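Local atomic coordinates of leucyl-tRNA synthetase subunit alpha (Aquifex aeolicus, PDB entry 3O0A), a protein that as part of leucyl-tRNA synthetase, attaches leucine to its tRNA and, through the CP1 hydrolytic domain, probably removes wrongly attached amino acids by editing. Residues Y39-P47 and E133-C141. Numbering follows the deposited sequence.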
loop_
_atom_site.group_PDB
_atom_site.type_symbol
_atom_site.label_atom_id
_atom_site.label_comp_id
_atom_site.label_asym_id
_atom_site.label_seq_id
_atom_site.Cartn_x
_atom_site.Cartn_y
_atom_site.Cartn_z
ATOM N N TYR A 39 -9.142 -1.142 -8.351
ATOM C CA TYR A 39 -8.005 -1.962 -7.936
ATOM C C TYR A 39 -6.715 -1.166 -7.855
ATOM O O TYR A 39 -6.435 -0.350 -8.735
ATOM C CB TYR A 39 -7.823 -3.140 -8.886
ATOM C CG TYR A 39 -8.823 -4.248 -8.634
ATOM C CD1 TYR A 39 -8.655 -5.123 -7.553
ATOM C CD2 TYR A 39 -9.923 -4.427 -9.462
ATOM C CE1 TYR A 39 -9.554 -6.156 -7.312
ATOM C CE2 TYR A 39 -10.836 -5.465 -9.222
ATOM C CZ TYR A 39 -10.642 -6.317 -8.144
ATOM O OH TYR A 39 -11.525 -7.339 -7.886
ATOM N N ILE A 40 -5.926 -1.456 -6.818
ATOM C CA ILE A 40 -4.557 -0.945 -6.715
ATOM C C ILE A 40 -3.638 -2.151 -6.655
ATOM O O ILE A 40 -3.462 -2.760 -5.599
ATOM C CB ILE A 40 -4.384 -0.077 -5.451
ATOM C CG1 ILE A 40 -5.417 1.054 -5.444
ATOM C CG2 ILE A 40 -2.967 0.500 -5.346
ATOM C CD1 ILE A 40 -6.726 0.697 -4.798
ATOM N N ASP A 41 -3.049 -2.485 -7.791
ATOM C CA ASP A 41 -2.142 -3.626 -7.834
ATOM C C ASP A 41 -0.784 -3.194 -7.296
ATOM O O ASP A 41 -0.242 -2.153 -7.695
ATOM C CB ASP A 41 -1.967 -4.142 -9.257
ATOM C CG ASP A 41 -3.234 -4.748 -9.840
ATOM O OD1 ASP A 41 -4.154 -5.128 -9.078
ATOM O OD2 ASP A 41 -3.284 -4.853 -11.088
ATOM N N VAL A 42 -0.236 -3.992 -6.387
ATOM C CA VAL A 42 1.081 -3.695 -5.839
ATOM C C VAL A 42 2.017 -4.855 -6.152
ATOM O O VAL A 42 1.606 -6.002 -6.149
ATOM C CB VAL A 42 1.062 -3.364 -4.298
ATOM C CG1 VAL A 42 0.038 -2.272 -3.963
ATOM C CG2 VAL A 42 0.813 -4.594 -3.433
ATOM N N PHE A 43 3.272 -4.550 -6.449
ATOM C CA PHE A 43 4.282 -5.594 -6.468
ATOM C C PHE A 43 5.058 -5.624 -5.155
ATOM O O PHE A 43 5.449 -4.590 -4.637
ATOM C CB PHE A 43 5.240 -5.446 -7.648
ATOM C CG PHE A 43 6.377 -6.426 -7.602
ATOM C CD1 PHE A 43 6.186 -7.756 -7.972
ATOM C CD2 PHE A 43 7.627 -6.031 -7.135
ATOM C CE1 PHE A 43 7.239 -8.673 -7.897
ATOM C CE2 PHE A 43 8.678 -6.939 -7.059
ATOM C CZ PHE A 43 8.479 -8.257 -7.437
ATOM N N THR A 44 5.278 -6.818 -4.617
ATOM C CA THR A 44 6.081 -6.964 -3.396
ATOM C C THR A 44 6.986 -8.181 -3.449
ATOM O O THR A 44 6.582 -9.222 -3.944
ATOM C CB THR A 44 5.195 -7.041 -2.105
ATOM O OG1 THR A 44 6.039 -7.171 -0.950
ATOM C CG2 THR A 44 4.210 -8.207 -2.153
ATOM N N THR A 45 8.205 -8.050 -2.927
ATOM C CA THR A 45 9.078 -9.210 -2.737
ATOM C C THR A 45 8.865 -9.797 -1.341
ATOM O O THR A 45 9.550 -10.744 -0.946
ATOM C CB THR A 45 10.571 -8.856 -2.933
ATOM O OG1 THR A 45 10.959 -7.865 -1.971
ATOM C CG2 THR A 45 10.800 -8.316 -4.339
ATOM N N ARG A 46 7.910 -9.221 -0.608
ATOM C CA ARG A 46 7.600 -9.646 0.759
ATOM C C ARG A 46 6.117 -10.002 0.966
ATOM O O ARG A 46 5.455 -9.447 1.851
ATOM C CB ARG A 46 8.049 -8.580 1.765
ATOM C CG ARG A 46 9.584 -8.401 1.891
ATOM C CD ARG A 46 10.319 -9.682 2.281
ATOM N NE ARG A 46 9.854 -10.271 3.539
ATOM C CZ ARG A 46 10.246 -9.893 4.756
ATOM N NH1 ARG A 46 11.117 -8.897 4.920
ATOM N NH2 ARG A 46 9.763 -10.520 5.823
ATOM N N PRO A 47 5.594 -10.954 0.171
ATOM C CA PRO A 47 4.183 -11.290 0.345
ATOM C C PRO A 47 3.903 -11.949 1.706
ATOM O O PRO A 47 2.758 -11.955 2.158
ATOM C CB PRO A 47 3.920 -12.245 -0.822
ATOM C CG PRO A 47 5.245 -12.899 -1.070
ATOM C CD PRO A 47 6.225 -11.784 -0.871
ATOM N N GLU A 133 8.775 3.690 -11.153
ATOM C CA GLU A 133 9.478 2.650 -11.897
ATOM C C GLU A 133 9.639 1.339 -11.128
ATOM O O GLU A 133 9.919 0.296 -11.731
ATOM C CB GLU A 133 10.859 3.162 -12.341
ATOM C CG GLU A 133 10.811 4.361 -13.302
ATOM C CD GLU A 133 10.382 5.670 -12.637
ATOM O OE1 GLU A 133 10.647 5.858 -11.431
ATOM O OE2 GLU A 133 9.768 6.519 -13.329
ATOM N N TYR A 134 9.498 1.385 -9.806
ATOM C CA TYR A 134 9.547 0.154 -9.028
ATOM C C TYR A 134 8.218 -0.570 -9.134
ATOM O O TYR A 134 7.180 -0.014 -8.754
ATOM C CB TYR A 134 9.844 0.383 -7.546
ATOM C CG TYR A 134 9.777 -0.935 -6.778
ATOM C CD1 TYR A 134 10.797 -1.879 -6.894
ATOM C CD2 TYR A 134 8.666 -1.255 -5.987
ATOM C CE1 TYR A 134 10.734 -3.098 -6.217
ATOM C CE2 TYR A 134 8.590 -2.472 -5.306
ATOM C CZ TYR A 134 9.633 -3.383 -5.424
ATOM O OH TYR A 134 9.577 -4.594 -4.757
ATOM N N GLY A 135 8.254 -1.811 -9.617
ATOM C CA GLY A 135 7.034 -2.622 -9.713
ATOM C C GLY A 135 5.907 -1.964 -10.490
ATOM O O GLY A 135 6.091 -1.549 -11.638
ATOM N N THR A 136 4.741 -1.873 -9.853
ATOM C CA THR A 136 3.563 -1.258 -10.450
ATOM C C THR A 136 3.482 0.235 -10.144
ATOM O O THR A 136 2.521 0.907 -10.544
ATOM C CB THR A 136 2.274 -1.861 -9.874
ATOM O OG1 THR A 136 2.253 -1.633 -8.460
ATOM C CG2 THR A 136 2.174 -3.362 -10.162
ATOM N N GLY A 137 4.447 0.744 -9.389
ATOM C CA GLY A 137 4.414 2.145 -8.956
ATOM C C GLY A 137 3.535 2.397 -7.739
ATOM O O GLY A 137 3.336 3.548 -7.341
ATOM N N ALA A 138 2.999 1.321 -7.167
ATOM C CA ALA A 138 2.264 1.370 -5.901
ATOM C C ALA A 138 2.768 0.244 -5.020
ATOM O O ALA A 138 3.042 -0.865 -5.501
ATOM C CB ALA A 138 0.782 1.220 -6.126
ATOM N N ILE A 139 2.915 0.533 -3.736
ATOM C CA ILE A 139 3.428 -0.477 -2.812
ATOM C C ILE A 139 2.491 -0.647 -1.619
ATOM O O ILE A 139 1.763 0.284 -1.239
ATOM C CB ILE A 139 4.882 -0.146 -2.336
ATOM C CG1 ILE A 139 4.927 1.177 -1.557
ATOM C CG2 ILE A 139 5.854 -0.117 -3.536
ATOM C CD1 ILE A 139 6.178 1.341 -0.670
ATOM N N MET A 140 2.507 -1.844 -1.041
ATOM C CA MET A 140 1.962 -2.014 0.296
ATOM C C MET A 140 3.034 -1.654 1.308
ATOM O O MET A 140 4.227 -1.962 1.126
ATOM C CB MET A 140 1.442 -3.428 0.521
ATOM C CG MET A 140 2.525 -4.485 0.620
ATOM S SD MET A 140 1.748 -6.100 0.743
ATOM C CE MET A 140 3.158 -7.027 1.348
ATOM N N CYS A 141 2.618 -0.970 2.367
ATOM C CA CYS A 141 3.577 -0.504 3.345
ATOM C C CYS A 141 3.428 -1.225 4.675
ATOM O O CYS A 141 2.350 -1.268 5.260
ATOM C CB CYS A 141 3.475 1.013 3.502
ATOM S SG CYS A 141 3.749 1.879 1.935
HETATM O O HOH W 1 4.631 -3.565 -2.061
HETATM O O HOH W 2 5.007 -2.163 -6.970
HETATM O O HOH W 3 9.003 -5.225 -1.905
#
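Tyr134 lies across Phe43 where a type II' turn, Tyr134 to Gly137, leads into strand 138-141. Here the edge strands of two sheets of the CP1 editing domain meet, segments 39-44 and 138-141 crossing at 72° with water between their backbones. The Tyr134 hydroxyl reaches the edge of the Phe43 ring, OH 3.4 Å from CD2, the two side chains crossing at about a right angle; a water links that OH to Thr45 N. Glycine suits position 135 because its phi is positive and a CB would collide with Phe43 CB. Thr136 OG1 donates to Asp41 O at 2.7 Å, approaching 32° from the carbonyl plane, and weakly accepts from Ala138 N. Its chi1 of 60° sets OG1 between backbone N and carbonyl carbon, facing strand 37-44. A valine in its place would probably leave Asp41 O without this donor, and the two segments without their only direct hydrogen bond. A second water accepts from Phe43 N and Thr136 N and donates to Ala138 O. Ala138 is small enough for close crossing: its CB meets Ile40 CG2 at 3.9 Å, and both side chains touch Leu58. Val42 CB packs 3.4 Å from Ala138 O, and a third water joins Phe43 O to Met140 N. The long, unbranched Met140 passes Val42, and its chain, extended beyond CG, carries CE to 3.7 Å from Thr44 OG1, which accepts from Arg46 N in an ST turn, and 3.4 Å from Arg46 O.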